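Local atomic coordinates of ubiquitin-conjugating enzyme E2-21 kDa (Pichia angusta, PDB entry 5NL8), a protein that probably carries activated ubiquitin as a thioester and passes it to target proteins, including a peroxisomal import receptor, in support of peroxisome biogenesis. Residues T6-R9 with L10-Y14; P131-T134 with L135-L139. All coordinates share one frame; numbering follows the deposited sequence.

Contact 1: T6-R9 with L10-Y14; sequences TEKR and LLKEY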
ATOM      1  N   THR A   6      13.388  -1.595  20.679  1.00 78.80           N
ATOM      2  CA  THR A   6      12.639  -1.769  19.442  1.00 71.31           C
ATOM      3  C   THR A   6      12.387  -0.412  18.793  1.00 61.20           C
ATOM      4  O   THR A   6      12.351  -0.290  17.566  1.00 56.75           O
ATOM      5  CB  THR A   6      11.299  -2.485  19.687  1.00 76.72           C
ATOM      6  OG1 THR A   6      10.413  -1.612  20.395  1.00 92.21           O
ATOM      7  CG2 THR A   6      11.511  -3.753  20.501  1.00 72.42           C
ATOM      8  N   GLU A   7      12.224   0.606  19.634  1.00 61.30           N
ATOM      9  CA  GLU A   7      12.042   1.973  19.165  1.00 65.21           C
ATOM     10  C   GLU A   7      13.289   2.460  18.439  1.00 62.62           C
ATOM     11  O   GLU A   7      13.202   3.194  17.451  1.00 47.74           O
ATOM     12  CB  GLU A   7      11.716   2.906  20.332  1.00 70.23           C
ATOM     13  CG  GLU A   7      10.286   2.790  20.842  1.00 74.22           C
ATOM     14  CD  GLU A   7      10.029   3.661  22.055  1.00 87.50           C
ATOM     15  OE1 GLU A   7      10.514   3.312  23.151  1.00 98.37           O
ATOM     16  OE2 GLU A   7       9.344   4.696  21.912  1.00 91.05           O
ATOM     17  N   LYS A   8      14.451   2.045  18.932  1.00 65.16           N
ATOM     18  CA  LYS A   8      15.718   2.414  18.317  1.00 62.55           C
ATOM     19  C   LYS A   8      15.820   1.818  16.919  1.00 55.34           C
ATOM     20  O   LYS A   8      16.227   2.490  15.968  1.00 53.62           O
ATOM     21  CB  LYS A   8      16.887   1.952  19.188  1.00 69.91           C
ATOM     22  CG  LYS A   8      18.114   2.838  19.099  1.00 87.04           C
ATOM     23  CD  LYS A   8      19.238   2.300  19.965  1.00102.46           C
ATOM     24  CE  LYS A   8      20.534   2.167  19.180  1.00102.71           C
ATOM     25  NZ  LYS A   8      20.385   1.286  17.988  1.00 97.68           N
ATOM     26  N   ARG A   9      15.437   0.551  16.804  1.00 53.57           N
ATOM     27  CA  ARG A   9      15.421  -0.146  15.521  1.00 50.26           C
ATOM     28  C   ARG A   9      14.468   0.525  14.536  1.00 52.55           C
ATOM     29  O   ARG A   9      14.837   0.815  13.395  1.00 54.10           O
ATOM     30  CB  ARG A   9      15.021  -1.611  15.712  1.00 61.01           C
ATOM     31  CG  ARG A   9      15.235  -2.475  14.485  1.00 63.24           C
ATOM     32  CD  ARG A   9      14.868  -3.924  14.762  1.00 71.57           C
ATOM     33  NE  ARG A   9      15.392  -4.826  13.740  1.00 78.63           N
ATOM     34  CZ  ARG A   9      14.727  -5.189  12.648  1.00 83.15           C
ATOM     35  NH1 ARG A   9      13.505  -4.723  12.427  1.00 84.31           N
ATOM     36  NH2 ARG A   9      15.284  -6.015  11.772  1.00 85.25           N
ATOM     37  N   LEU A  10      13.242   0.773  14.993  1.00 48.26           N
ATOM     38  CA  LEU A  10      12.224   1.418  14.169  1.00 44.71           C
ATOM     39  C   LEU A  10      12.687   2.784  13.678  1.00 39.33           C
ATOM     40  O   LEU A  10      12.504   3.134  12.504  1.00 40.96           O
ATOM     41  CB  LEU A  10      10.914   1.555  14.950  1.00 44.52           C
ATOM     42  CG  LEU A  10      10.097   0.271  15.094  1.00 45.50           C
ATOM     43  CD1 LEU A  10       9.140   0.367  16.269  1.00 41.02           C
ATOM     44  CD2 LEU A  10       9.342  -0.025  13.807  1.00 44.91           C
ATOM     45  N   LEU A  11      13.297   3.548  14.579  1.00 37.71           N
ATOM     46  CA  LEU A  11      13.824   4.855  14.220  1.00 46.20           C
ATOM     47  C   LEU A  11      14.913   4.722  13.163  1.00 46.43           C
ATOM     48  O   LEU A  11      14.907   5.445  12.167  1.00 45.05           O
ATOM     49  CB  LEU A  11      14.365   5.580  15.452  1.00 51.53           C
ATOM     50  CG  LEU A  11      15.046   6.922  15.165  1.00 56.99           C
ATOM     51  CD1 LEU A  11      14.059   7.918  14.577  1.00 51.08           C
ATOM     52  CD2 LEU A  11      15.689   7.482  16.424  1.00 60.20           C
ATOM     53  N   LYS A  12      15.836   3.788  13.375  1.00 49.15           N
ATOM     54  CA  LYS A  12      16.935   3.589  12.434  1.00 53.72           C
ATOM     55  C   LYS A  12      16.408   3.254  11.042  1.00 49.26           C
ATOM     56  O   LYS A  12      16.868   3.810  10.045  1.00 51.69           O
ATOM     57  CB  LYS A  12      17.873   2.484  12.921  1.00 63.59           C
ATOM     58  CG  LYS A  12      19.197   2.433  12.178  1.00 83.83           C
ATOM     59  CD  LYS A  12      20.216   1.581  12.915  1.00 93.08           C
ATOM     60  CE  LYS A  12      20.390   2.053  14.349  1.00 98.36           C
ATOM     61  NZ  LYS A  12      21.418   3.122  14.453  1.00103.03           N
ATOM     62  N   GLU A  13      15.431   2.357  10.979  1.00 44.78           N
ATOM     63  CA  GLU A  13      14.835   1.980   9.699  1.00 60.90           C
ATOM     64  C   GLU A  13      14.149   3.168   9.023  1.00 59.98           C
ATOM     65  O   GLU A  13      14.289   3.379   7.807  1.00 57.28           O
ATOM     66  CB  GLU A  13      13.834   0.842   9.891  1.00 65.29           C
ATOM     67  CG  GLU A  13      14.444  -0.442  10.422  1.00 62.79           C
ATOM     68  CD  GLU A  13      13.406  -1.525  10.646  1.00 68.58           C
ATOM     69  OE1 GLU A  13      12.285  -1.398  10.108  1.00 61.02           O
ATOM     70  OE2 GLU A  13      13.707  -2.503  11.360  1.00 77.40           O
ATOM     71  N   TYR A  14      13.410   3.938   9.821  1.00 49.99           N
ATOM     72  CA  TYR A  14      12.719   5.125   9.326  1.00 42.14           C
ATOM     73  C   TYR A  14      13.702   6.115   8.709  1.00 52.52           C
ATOM     74  O   TYR A  14      13.488   6.607   7.597  1.00 58.92           O
ATOM     75  CB  TYR A  14      11.930   5.793  10.458  1.00 42.02           C
ATOM     76  CG  TYR A  14      11.261   7.104  10.088  1.00 38.40           C
ATOM     77  CD1 TYR A  14      10.617   7.266   8.867  1.00 38.13           C
ATOM     78  CD2 TYR A  14      11.257   8.175  10.974  1.00 43.27           C
ATOM     79  CE1 TYR A  14      10.002   8.463   8.534  1.00 37.99           C
ATOM     80  CE2 TYR A  14      10.642   9.375  10.650  1.00 35.32           C
ATOM     81  CZ  TYR A  14      10.015   9.513   9.429  1.00 38.66           C
ATOM     82  OH  TYR A  14       9.406  10.704   9.103  1.00 45.79           O
TER
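Arg9 and Glu13, one turn apart on helix 6-21, join in a salt bridge on the helix flank. CB of Arg9 lies 3.1 Å from Leu10 N. From there CG stands anti to the backbone N (chi1 -169°), and the chain stays extended as far as NE. That course takes it past a single carboxylate oxygen, Glu13 OE2. CG of Arg9 lies 3.5 Å from OE2 of Glu13. CD and NE pass at slightly longer range. CZ of Arg9 comes within 3.1 Å of Glu13 OE2, which sits over one face of the guanidinium. The bridge runs from Arg9 NH1 to Glu13 OE2, at 2.5 Å. The two flat groups stand almost perpendicular, 82° apart. This helix is the N-terminal helix of the ubiquitin-conjugating (UBC) fold. The remaining tip atom, Arg9 NH2, makes a weak hydrogen bond to the carbonyl of Trp133, and Glu13 OE1 is bonded to the Tyr73 hydroxyl. Glu13 is tied back through its main chain, with N bonded to Arg9 O at 2.9 Å. On the exposed side, Lys8 and Lys12 lie side by side, pointing the same way. NZ of Lys8 is 4.1 Å from NZ of Lys12, a probably unfavourable pairing of like charges.

Contact 2: P131-T134 with L135-L139; sequences PAWT and LQSAL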
ATOM      1  N   PRO A 131      13.093 -12.007  10.855  1.00 78.63           N
ATOM      2  CA  PRO A 131      13.690 -10.898  11.613  1.00 70.57           C
ATOM      3  C   PRO A 131      14.709 -10.075  10.821  1.00 70.24           C
ATOM      4  O   PRO A 131      15.126  -9.015  11.287  1.00 60.20           O
ATOM      5  CB  PRO A 131      14.373 -11.606  12.786  1.00 79.63           C
ATOM      6  CG  PRO A 131      13.613 -12.872  12.950  1.00 86.24           C
ATOM      7  CD  PRO A 131      13.235 -13.292  11.563  1.00 82.09           C
ATOM      8  N   ALA A 132      15.100 -10.557   9.646  1.00 72.39           N
ATOM      9  CA  ALA A 132      16.035  -9.835   8.789  1.00 68.86           C
ATOM     10  C   ALA A 132      15.323  -8.754   7.979  1.00 64.88           C
ATOM     11  O   ALA A 132      15.965  -7.890   7.381  1.00 62.42           O
ATOM     12  CB  ALA A 132      16.758 -10.800   7.862  1.00 70.61           C
ATOM     13  N   TRP A 133      13.996  -8.810   7.962  1.00 53.87           N
ATOM     14  CA  TRP A 133      13.195  -7.865   7.191  1.00 59.86           C
ATOM     15  C   TRP A 133      13.067  -6.509   7.885  1.00 62.57           C
ATOM     16  O   TRP A 133      13.191  -6.403   9.106  1.00 62.02           O
ATOM     17  CB  TRP A 133      11.802  -8.440   6.923  1.00 64.02           C
ATOM     18  CG  TRP A 133      11.758  -9.455   5.816  1.00 65.35           C
ATOM     19  CD1 TRP A 133      12.515 -10.584   5.706  1.00 65.21           C
ATOM     20  CD2 TRP A 133      10.895  -9.437   4.673  1.00 55.47           C
ATOM     21  NE1 TRP A 133      12.186 -11.266   4.559  1.00 62.58           N
ATOM     22  CE2 TRP A 133      11.193 -10.583   3.907  1.00 60.86           C
ATOM     23  CE3 TRP A 133       9.904  -8.563   4.218  1.00 53.67           C
ATOM     24  CZ2 TRP A 133      10.535 -10.876   2.714  1.00 60.89           C
ATOM     25  CZ3 TRP A 133       9.250  -8.855   3.033  1.00 52.48           C
ATOM     26  CH2 TRP A 133       9.570 -10.002   2.295  1.00 65.44           C
ATOM     27  N   THR A 134      12.815  -5.478   7.086  1.00 54.21           N
ATOM     28  CA  THR A 134      12.641  -4.121   7.584  1.00 46.74           C
ATOM     29  C   THR A 134      11.293  -3.564   7.142  1.00 47.22           C
ATOM     30  O   THR A 134      10.522  -4.252   6.473  1.00 47.37           O
ATOM     31  CB  THR A 134      13.755  -3.189   7.083  1.00 54.99           C
ATOM     32  OG1 THR A 134      13.508  -1.855   7.543  1.00 85.78           O
ATOM     33  CG2 THR A 134      13.785  -3.183   5.567  1.00 50.36           C
ATOM     34  N   LEU A 135      11.016  -2.318   7.517  1.00 56.43           N
ATOM     35  CA  LEU A 135       9.814  -1.630   7.055  1.00 56.23           C
ATOM     36  C   LEU A 135       9.847  -1.466   5.539  1.00 49.04           C
ATOM     37  O   LEU A 135       8.840  -1.680   4.847  1.00 48.15           O
ATOM     38  CB  LEU A 135       9.682  -0.260   7.722  1.00 53.11           C
ATOM     39  CG  LEU A 135       9.387  -0.233   9.222  1.00 62.05           C
ATOM     40  CD1 LEU A 135       9.390   1.198   9.743  1.00 59.72           C
ATOM     41  CD2 LEU A 135       8.060  -0.907   9.512  1.00 59.37           C
ATOM     42  N   GLN A 136      11.019  -1.086   5.039  1.00 47.35           N
ATOM     43  CA  GLN A 136      11.222  -0.879   3.612  1.00 51.89           C
ATOM     44  C   GLN A 136      10.890  -2.141   2.822  1.00 42.91           C
ATOM     45  O   GLN A 136      10.198  -2.083   1.803  1.00 51.23           O
ATOM     46  CB  GLN A 136      12.663  -0.442   3.332  1.00 30.84           C
ATOM     47  CG  GLN A 136      12.937  -0.147   1.867  1.00 45.33           C
ATOM     48  CD  GLN A 136      14.380   0.222   1.607  1.00 59.14           C
ATOM     49  OE1 GLN A 136      15.118   0.562   2.529  1.00 62.77           O
ATOM     50  NE2 GLN A 136      14.793   0.152   0.346  1.00 65.35           N
ATOM     51  N   SER A 137      11.367  -3.283   3.306  1.00 42.52           N
ATOM     52  CA  SER A 137      11.146  -4.542   2.608  1.00 42.85           C
ATOM     53  C   SER A 137       9.665  -4.912   2.616  1.00 41.72           C
ATOM     54  O   SER A 137       9.167  -5.513   1.668  1.00 39.00           O
ATOM     55  CB  SER A 137      11.988  -5.663   3.227  1.00 48.87           C
ATOM     56  OG  SER A 137      11.853  -5.703   4.635  1.00 58.23           O
ATOM     57  N   ALA A 138       8.956  -4.540   3.677  1.00 40.69           N
ATOM     58  CA  ALA A 138       7.520  -4.790   3.748  1.00 45.59           C
ATOM     59  C   ALA A 138       6.770  -3.950   2.711  1.00 48.76           C
ATOM     60  O   ALA A 138       5.908  -4.463   1.976  1.00 42.94           O
ATOM     61  CB  ALA A 138       6.999  -4.507   5.146  1.00 45.50           C
ATOM     62  N   LEU A 139       7.107  -2.662   2.645  1.00 40.84           N
ATOM     63  CA  LEU A 139       6.504  -1.785   1.640  1.00 37.90           C
ATOM     64  C   LEU A 139       6.744  -2.324   0.224  1.00 37.82           C
ATOM     65  O   LEU A 139       5.804  -2.467  -0.582  1.00 43.31           O
ATOM     66  CB  LEU A 139       7.049  -0.360   1.776  1.00 30.50           C
ATOM     67  CG  LEU A 139       6.678   0.369   3.074  1.00 41.35           C
ATOM     68  CD1 LEU A 139       7.317   1.750   3.154  1.00 36.10           C
ATOM     69  CD2 LEU A 139       5.165   0.469   3.213  1.00 29.42           C
TER
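Thr134 is the N-cap of helix 135-147, and its backbone N is satisfied by the side chain of Ser137. Thr134 N donates to Ser137 OG at 2.6 Å, with an N-H...O angle of 152°. Ser137 places OG there by setting it between its own N and carbonyl carbon (chi1 49°). Thr134 O accepts from Ala138 N at 3.2 Å. Leu139 N goes to Leu135 O in the next helical bond. Thr134 turns OG1 anti to its N, and its methyl CG2 lies 3.3 Å from Ser137 N. OG1 makes a weak hydrogen bond to Glu13 OE1, which also accepts from Leu135 N. Trp133 lays its six-membered ring beside the serine. CE3 of Trp133 is 3.5 Å from Ser137 OG, and CZ3 of Trp133 is 3.6 Å from Ser137 O. The Trp133 ring also meets that of Trp129, the planes at about 50°. With an alanine here the indole would be gone, which would probably leave Ser137 OG less shielded and Trp129 without its ring neighbour. The Thr134 N to Ser137 OG bond is one half of a capping box, at the start of a helix of the UBC fold.

How the contacts relate
Both contacts are local and partly buried, but they belong to different helices of one UBC domain. Contact 1 lies within helix 6-21, farther from the chain centre, and half of its touching residues are exposed. Contact 2 lies at the start of helix 135-147, nearer the centre, and none of its touching residues is fully exposed. Charge carries the side-chain pairing in 6-14. In 131-139 a neutral hydroxyl and an aromatic ring do the work. The two are joined directly, their centres about 12 Å apart. The carboxylate of contact 1 serves the first turn of the other helix, and the guanidinium packs on the loop before it.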